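Cytidine deaminase (Burkholderia pseudomallei, PDB 3DMO) probably catalyses the zinc-dependent hydrolytic deamination of cytidine and 2'-deoxycytidine to uridine and 2'-deoxyuridine, scavenging these nucleosides for UMP synthesis. Local coordinates at residues L58-A62 and E63-L67; I93-G97 and A98-V102; G74-P77 and G78-A81. One frame throughout, in Å; residues are numbered along the deposited sequence.

Interaction 1: residues L58-A62 and E63-L67; sequences LCNCA and ERTAL. With ZN (zinc ion), chain E.
Arg64 reaches back past Asn60 to the zinc-bound thiolate of Cys61, its NH2 donating a hydrogen bond of 3.3 Å to SG with the sulfur close to the guanidinium plane. A bend at chi3 (-80°) folds the arginine along the start of helix 62-72. Asn60 OD1 sits over one face of the guanidinium, displaced toward the rim, while the amide ND2 gives a hydrogen bond of 2.9 Å to Thr65 OG1, almost in the amide plane. That hydroxyl also bonds to Cys49 O, which ties the first turn of the helix to the end of strand 45-49. Cys61 occupies the N-cap; its carbonyl O takes the N-H of Thr65 at 2.9 Å, and Ala62 O takes that of Ala66. Ala62 N is satisfied by a water that also donates to Glu63 OE1, whereas Cys61 N is buried without a partner. On the other carboxylate oxygen, Glu63 OE2 accepts from the zinc-bound water at 2.7 Å. Cys61 SG binds the zinc ion at 2.4 Å, alongside Cys96 and Cys99. Arginine and helix start would both be expected to draw charge from the thiolate, consistent with a more electrophilic metal beside Glu63, the predicted proton donor.

Interaction 2: residues I93-G97 and A98-V102; sequences IAPCG and ACRQV. With ZN (zinc ion), chain E.
Cys96 and Cys99 turn their sulfurs onto one zinc ion from the N-cap and first turn of helix 97-107, SG to metal 2.2 Å for Cys96 and 2.4 Å for Cys99. The two thiolates stand side by side with 3.9 Å between their SG atoms, and their first torsions differ: Cys96 SG is tucked between its backbone N and carbonyl carbon (chi1 81°), while Cys99 SG lies beside its own N, opposite the carbonyl carbon. The Cys96 torsion also brings its sulfur under the helix start, where Cys99 N points at it nearly straight, a capping bond of 3.5 Å at 170°. Arg100 leaves on another side of the helix start. Extended from CG to NE, it runs back past Cys96 O and presents its guanidinium edge to Pro95 O, which takes two bonds: NE at 2.8 Å from above the carbonyl plane, and NH2 at 3.1 Å within it. Its far end is held by Leu130 O and, in the fourth subunit, by Pro132 O and Asp133 O. Gln101 OE1 accepts from Gly97 N of that subunit, and Gly97 N in turn donates to its Gln101 OE1. This is the CxxC half of the deaminase zinc site, completed by Cys61. The N-H bond to Cys96 SG probably tempers the thiolate's charge, while the zinc-bound water accepts from Cys96 N, leaving the water's protons available to acceptors such as Glu63.

Interaction 3: residues G74-P77 and G78-A81; sequences GYRP and GEFA
Glu79 OE1 is gripped twice by Arg76, once from the backbone and once from the side chain. Arg76 N donates to it over 2.8 Å, using the anti lone pair of the oxygen, and Arg76 NE reaches the same OE1 at 3.0 Å from above the carboxylate plane. The second nitrogen of this side-on salt bridge is Arg76 NH2, 3.3 Å from Glu79 OE2; its bond to OE1 is weak. A bend at chi3 (-67°) brings the guanidinium edge back to the carboxylate, and the two planes stand 61° apart, so OE1 meets the guanidinium edge while the arginine approaches the carboxylate from above. Glu79 OE2 has a further bond from Asn41 ND2, which ties the pair to the loop after strand 34-40.

The backbone beneath is a type II beta turn from Arg76 to Glu79, closed by Glu79 N donating to Arg76 O at 3.0 Å. Gly78 has the positive phi of the turn's third position, where a CB would clash with Pro77 O. Just upstream, Gly74 ends helix 62-72 in a Schellman motif, so the chain leaves the helix at one glycine and turns into strand 80-87 across another, the alpha-to-beta connection of this deaminase fold.

Further out, Tyr75 crosses Glu79 at about a right angle, with ring and carboxylate planes 45° apart, and its hydroxyl is bound to Asp42 OD2. On the inner side, Phe80 brings CE2 to 3.7 Å from Tyr75 CB, and its CE1 lies 3.8 Å from Arg76 O. The phenyl ring continues inward against Leu67, Ala70 and Leu71 of helix 62-72 and against Leu38 and Thr40 of strand 34-40. Pro77 packs on Lys108 and on Tyr26 of the second subunit.

Interactions 1 and 2 are buried, with centres 10 Å apart, and share one zinc ion and its water: each is the start of a helix, 62-72 or 97-107, and between them they supply the three sulfurs. They touch directly, Cys61 CB lying 3.2 Å from Cys99 SG. Interaction 3 lies at the surface, at the other end of helix 62-72, where the chain enters strand 80-87; it meets interaction 1 through Leu67 and Phe80 but stays about 8 Å from interaction 2 at the nearest atoms. Thiolate, metal and N-H bonds dominate the core pair, whereas a carboxylate-guanidinium pair and a type II beta turn shape the surface one.

Interaction 1: residues L58-A62 and E63-L67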
loop_
_atom_site.group_PDB
_atom_site.type_symbol
_atom_site.label_atom_id
_atom_site.label_comp_id
_atom_site.label_asym_id
_atom_site.label_seq_id
_atom_site.Cartn_x
_atom_site.Cartn_y
_atom_site.Cartn_z
ATOM N N LEU A 58 -3.403 -1.524 5.165
ATOM C CA LEU A 58 -3.126 -2.920 4.813
ATOM C C LEU A 58 -4.325 -3.652 4.214
ATOM O O LEU A 58 -4.225 -4.832 3.888
ATOM C CB LEU A 58 -2.560 -3.676 6.012
ATOM C CG LEU A 58 -1.127 -3.166 6.219
ATOM C CD1 LEU A 58 -0.830 -2.964 7.660
ATOM C CD2 LEU A 58 -0.141 -4.093 5.561
ATOM N N CYS A 59 -5.438 -2.944 4.038
ATOM C CA CYS A 59 -6.586 -3.520 3.324
ATOM C C CYS A 59 -6.192 -3.880 1.894
ATOM O O CYS A 59 -5.401 -3.164 1.268
ATOM C CB CYS A 59 -7.763 -2.546 3.295
ATOM S SG CYS A 59 -8.470 -2.195 4.923
ATOM N N ASN A 60 -6.728 -4.991 1.400
ATOM C CA ASN A 60 -6.547 -5.382 0.007
ATOM C C ASN A 60 -7.896 -5.467 -0.705
ATOM O O ASN A 60 -8.876 -5.924 -0.121
ATOM C CB ASN A 60 -5.828 -6.726 -0.093
ATOM C CG ASN A 60 -5.255 -6.979 -1.478
ATOM O OD1 ASN A 60 -4.413 -6.215 -1.961
ATOM N ND2 ASN A 60 -5.704 -8.053 -2.126
ATOM N N CYS A 61 -7.921 -5.021 -1.961
ATOM C CA CYS A 61 -9.126 -5.009 -2.780
ATOM C C CYS A 61 -9.397 -6.347 -3.453
ATOM O O CYS A 61 -8.471 -7.133 -3.696
ATOM C CB CYS A 61 -8.986 -3.955 -3.866
ATOM S SG CYS A 61 -8.961 -2.266 -3.265
ATOM N N ALA A 62 -10.677 -6.583 -3.769
ATOM C CA ALA A 62 -11.139 -7.775 -4.485
ATOM C C ALA A 62 -10.392 -8.080 -5.787
ATOM O O ALA A 62 -9.965 -9.214 -6.008
ATOM C CB ALA A 62 -12.646 -7.671 -4.757
ATOM N N GLU A 63 -10.225 -7.061 -6.634
ATOM C CA GLU A 63 -9.562 -7.208 -7.929
ATOM C C GLU A 63 -8.150 -7.760 -7.711
ATOM O O GLU A 63 -7.719 -8.702 -8.389
ATOM C CB GLU A 63 -9.459 -5.855 -8.657
ATOM C CG GLU A 63 -10.790 -5.135 -8.941
ATOM C CD GLU A 63 -11.222 -4.167 -7.830
ATOM O OE1 GLU A 63 -11.310 -4.573 -6.656
ATOM O OE2 GLU A 63 -11.484 -2.984 -8.135
ATOM N N ARG A 64 -7.435 -7.165 -6.755
ATOM C CA ARG A 64 -6.066 -7.573 -6.472
ATOM C C ARG A 64 -5.980 -8.951 -5.823
ATOM O O ARG A 64 -5.093 -9.725 -6.167
ATOM C CB ARG A 64 -5.321 -6.511 -5.661
ATOM C CG ARG A 64 -4.925 -5.312 -6.515
ATOM C CD ARG A 64 -4.176 -4.284 -5.692
ATOM N NE ARG A 64 -5.091 -3.467 -4.903
ATOM C CZ ARG A 64 -4.732 -2.721 -3.863
ATOM N NH1 ARG A 64 -3.458 -2.664 -3.470
ATOM N NH2 ARG A 64 -5.649 -2.012 -3.217
ATOM N N THR A 65 -6.919 -9.264 -4.928
ATOM C CA THR A 65 -7.024 -10.603 -4.338
ATOM C C THR A 65 -7.177 -11.683 -5.421
ATOM O O THR A 65 -6.466 -12.689 -5.395
ATOM C CB THR A 65 -8.195 -10.691 -3.335
ATOM O OG1 THR A 65 -7.924 -9.841 -2.214
ATOM C CG2 THR A 65 -8.381 -12.129 -2.834
ATOM N N ALA A 66 -8.088 -11.461 -6.370
ATOM C CA ALA A 66 -8.286 -12.390 -7.492
ATOM C C ALA A 66 -7.020 -12.575 -8.332
ATOM O O ALA A 66 -6.622 -13.699 -8.623
ATOM C CB ALA A 66 -9.452 -11.940 -8.375
ATOM N N LEU A 67 -6.373 -11.469 -8.692
ATOM C CA LEU A 67 -5.156 -11.529 -9.498
ATOM C C LEU A 67 -3.976 -12.175 -8.763
ATOM O O LEU A 67 -3.259 -12.984 -9.349
ATOM C CB LEU A 67 -4.771 -10.142 -10.011
ATOM C CG LEU A 67 -5.622 -9.529 -11.135
ATOM C CD1 LEU A 67 -5.493 -7.995 -11.160
ATOM C CD2 LEU A 67 -5.257 -10.127 -12.503
HETATM ZN ZN ZN E . -9.043 -1.247 -5.435
HETATM O O HOH W 1 -12.291 -4.209 -3.622
HETATM O O HOH W 2 -11.059 -1.164 -6.147
#

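Interaction 2: residues I93-G97 and A98-V102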
loop_
_atom_site.group_PDB
_atom_site.type_symbol
_atom_site.label_atom_id
_atom_site.label_comp_id
_atom_site.label_asym_id
_atom_site.label_seq_id
_atom_site.Cartn_x
_atom_site.Cartn_y
_atom_site.Cartn_z
ATOM N N ILE A 93 -19.560 -0.506 -10.288
ATOM C CA ILE A 93 -18.477 -0.175 -9.366
ATOM C C ILE A 93 -17.225 0.272 -10.130
ATOM O O ILE A 93 -16.880 -0.301 -11.163
ATOM C CB ILE A 93 -18.199 -1.334 -8.347
ATOM C CG1 ILE A 93 -17.303 -0.836 -7.200
ATOM C CG2 ILE A 93 -17.656 -2.598 -9.054
ATOM C CD1 ILE A 93 -17.235 -1.789 -6.032
ATOM N N ALA A 94 -16.572 1.319 -9.628
ATOM C CA ALA A 94 -15.347 1.845 -10.215
ATOM C C ALA A 94 -14.138 1.276 -9.467
ATOM O O ALA A 94 -14.007 1.474 -8.258
ATOM C CB ALA A 94 -15.357 3.336 -10.129
ATOM N N PRO A 95 -13.260 0.539 -10.175
ATOM C CA PRO A 95 -12.020 0.102 -9.533
ATOM C C PRO A 95 -11.184 1.277 -9.049
ATOM O O PRO A 95 -11.088 2.295 -9.748
ATOM C CB PRO A 95 -11.285 -0.628 -10.665
ATOM C CG PRO A 95 -12.394 -1.112 -11.564
ATOM C CD PRO A 95 -13.350 0.047 -11.565
ATOM N N CYS A 96 -10.577 1.132 -7.874
ATOM C CA CYS A 96 -9.666 2.166 -7.398
ATOM C C CYS A 96 -8.395 2.206 -8.243
ATOM O O CYS A 96 -8.083 1.260 -8.985
ATOM C CB CYS A 96 -9.331 1.964 -5.908
ATOM S SG CYS A 96 -8.053 0.725 -5.560
ATOM N N GLY A 97 -7.671 3.312 -8.120
ATOM C CA GLY A 97 -6.438 3.541 -8.888
ATOM C C GLY A 97 -5.332 2.507 -8.667
ATOM O O GLY A 97 -4.613 2.137 -9.604
ATOM N N ALA A 98 -5.173 2.062 -7.423
ATOM C CA ALA A 98 -4.231 0.985 -7.097
ATOM C C ALA A 98 -4.575 -0.299 -7.865
ATOM O O ALA A 98 -3.702 -0.916 -8.491
ATOM C CB ALA A 98 -4.206 0.726 -5.603
ATOM N N CYS A 99 -5.848 -0.696 -7.825
ATOM C CA CYS A 99 -6.311 -1.852 -8.601
ATOM C C CYS A 99 -6.104 -1.713 -10.102
ATOM O O CYS A 99 -5.753 -2.687 -10.766
ATOM C CB CYS A 99 -7.779 -2.171 -8.314
ATOM S SG CYS A 99 -8.025 -2.964 -6.721
ATOM N N ARG A 100 -6.328 -0.506 -10.627
ATOM C CA ARG A 100 -6.090 -0.211 -12.044
ATOM C C ARG A 100 -4.623 -0.396 -12.432
ATOM O O ARG A 100 -4.329 -0.921 -13.504
ATOM C CB ARG A 100 -6.579 1.194 -12.404
ATOM C CG ARG A 100 -8.085 1.367 -12.271
ATOM C CD ARG A 100 -8.515 2.781 -12.636
ATOM N NE ARG A 100 -9.871 3.074 -12.175
ATOM C CZ ARG A 100 -10.674 4.015 -12.674
ATOM N NH1 ARG A 100 -10.285 4.798 -13.683
ATOM N NH2 ARG A 100 -11.875 4.186 -12.140
ATOM N N GLN A 101 -3.710 0.012 -11.548
ATOM C CA GLN A 101 -2.273 -0.127 -11.797
ATOM C C GLN A 101 -1.844 -1.599 -11.823
ATOM O O GLN A 101 -1.045 -2.018 -12.675
ATOM C CB GLN A 101 -1.467 0.652 -10.750
ATOM C CG GLN A 101 0.033 0.788 -11.057
ATOM C CD GLN A 101 0.296 1.615 -12.300
ATOM O OE1 GLN A 101 -0.133 2.766 -12.399
ATOM N NE2 GLN A 101 1.005 1.029 -13.259
ATOM N N VAL A 102 -2.413 -2.390 -10.912
ATOM C CA VAL A 102 -2.138 -3.830 -10.850
ATOM C C VAL A 102 -2.806 -4.567 -12.026
ATOM O O VAL A 102 -2.185 -5.422 -12.660
ATOM C CB VAL A 102 -2.560 -4.426 -9.495
ATOM C CG1 VAL A 102 -2.450 -5.949 -9.498
ATOM C CG2 VAL A 102 -1.711 -3.830 -8.373
HETATM ZN ZN ZN E . -9.043 -1.247 -5.435
HETATM O O HOH W 2 -11.059 -1.164 -6.147
#

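Interaction 3: residues G74-P77 and G78-A81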
loop_
_atom_site.group_PDB
_atom_site.type_symbol
_atom_site.label_atom_id
_atom_site.label_comp_id
_atom_site.label_asym_id
_atom_site.label_seq_id
_atom_site.Cartn_x
_atom_site.Cartn_y
_atom_site.Cartn_z
ATOM N N GLY A 74 0.135 -19.974 -10.716
ATOM C CA GLY A 74 1.026 -20.134 -11.860
ATOM C C GLY A 74 0.599 -19.427 -13.135
ATOM O O GLY A 74 1.168 -19.670 -14.200
ATOM N N TYR A 75 -0.400 -18.557 -13.043
ATOM C CA TYR A 75 -0.776 -17.738 -14.187
ATOM C C TYR A 75 0.120 -16.524 -14.173
ATOM O O TYR A 75 0.531 -16.069 -13.100
ATOM C CB TYR A 75 -2.269 -17.391 -14.176
ATOM C CG TYR A 75 -3.096 -18.614 -14.458
ATOM C CD1 TYR A 75 -3.403 -18.968 -15.765
ATOM C CD2 TYR A 75 -3.511 -19.442 -13.425
ATOM C CE1 TYR A 75 -4.129 -20.121 -16.040
ATOM C CE2 TYR A 75 -4.245 -20.595 -13.681
ATOM C CZ TYR A 75 -4.540 -20.921 -14.994
ATOM O OH TYR A 75 -5.262 -22.053 -15.266
ATOM N N ARG A 76 0.450 -16.035 -15.358
ATOM C CA ARG A 76 1.459 -14.997 -15.518
ATOM C C ARG A 76 0.847 -13.779 -16.202
ATOM O O ARG A 76 -0.236 -13.868 -16.779
ATOM C CB ARG A 76 2.627 -15.576 -16.315
ATOM C CG ARG A 76 3.393 -16.637 -15.525
ATOM C CD ARG A 76 4.033 -17.658 -16.439
ATOM N NE ARG A 76 3.019 -18.461 -17.124
ATOM C CZ ARG A 76 3.277 -19.548 -17.848
ATOM N NH1 ARG A 76 4.525 -19.992 -17.973
ATOM N NH2 ARG A 76 2.277 -20.205 -18.437
ATOM N N PRO A 77 1.514 -12.616 -16.124
ATOM C CA PRO A 77 0.951 -11.461 -16.824
ATOM C C PRO A 77 0.550 -11.754 -18.266
ATOM O O PRO A 77 1.320 -12.374 -19.027
ATOM C CB PRO A 77 2.088 -10.445 -16.784
ATOM C CG PRO A 77 2.803 -10.767 -15.501
ATOM C CD PRO A 77 2.741 -12.271 -15.380
ATOM N N GLY A 78 -0.652 -11.323 -18.627
ATOM C CA GLY A 78 -1.164 -11.510 -19.980
ATOM C C GLY A 78 -1.979 -12.775 -20.175
ATOM O O GLY A 78 -2.502 -13.006 -21.269
ATOM N N GLU A 79 -2.096 -13.593 -19.132
ATOM C CA GLU A 79 -2.844 -14.856 -19.234
ATOM C C GLU A 79 -4.299 -14.762 -18.793
ATOM O O GLU A 79 -4.933 -15.790 -18.533
ATOM C CB GLU A 79 -2.144 -15.969 -18.460
ATOM C CG GLU A 79 -0.846 -16.406 -19.088
ATOM C CD GLU A 79 -0.406 -17.758 -18.602
ATOM O OE1 GLU A 79 0.054 -17.869 -17.445
ATOM O OE2 GLU A 79 -0.506 -18.712 -19.391
ATOM N N PHE A 80 -4.825 -13.539 -18.718
ATOM C CA PHE A 80 -6.206 -13.313 -18.277
ATOM C C PHE A 80 -7.099 -12.789 -19.396
ATOM O O PHE A 80 -6.709 -11.895 -20.151
ATOM C CB PHE A 80 -6.232 -12.410 -17.041
ATOM C CG PHE A 80 -5.257 -12.844 -15.990
ATOM C CD1 PHE A 80 -4.087 -12.125 -15.775
ATOM C CD2 PHE A 80 -5.474 -14.018 -15.276
ATOM C CE1 PHE A 80 -3.159 -12.554 -14.824
ATOM C CE2 PHE A 80 -4.555 -14.457 -14.323
ATOM C CZ PHE A 80 -3.394 -13.717 -14.099
ATOM N N ALA A 81 -8.282 -13.383 -19.509
ATOM C CA ALA A 81 -9.252 -12.997 -20.530
ATOM C C ALA A 81 -10.146 -11.842 -20.073
ATOM O O ALA A 81 -10.392 -10.899 -20.828
ATOM C CB ALA A 81 -10.105 -14.194 -20.907
#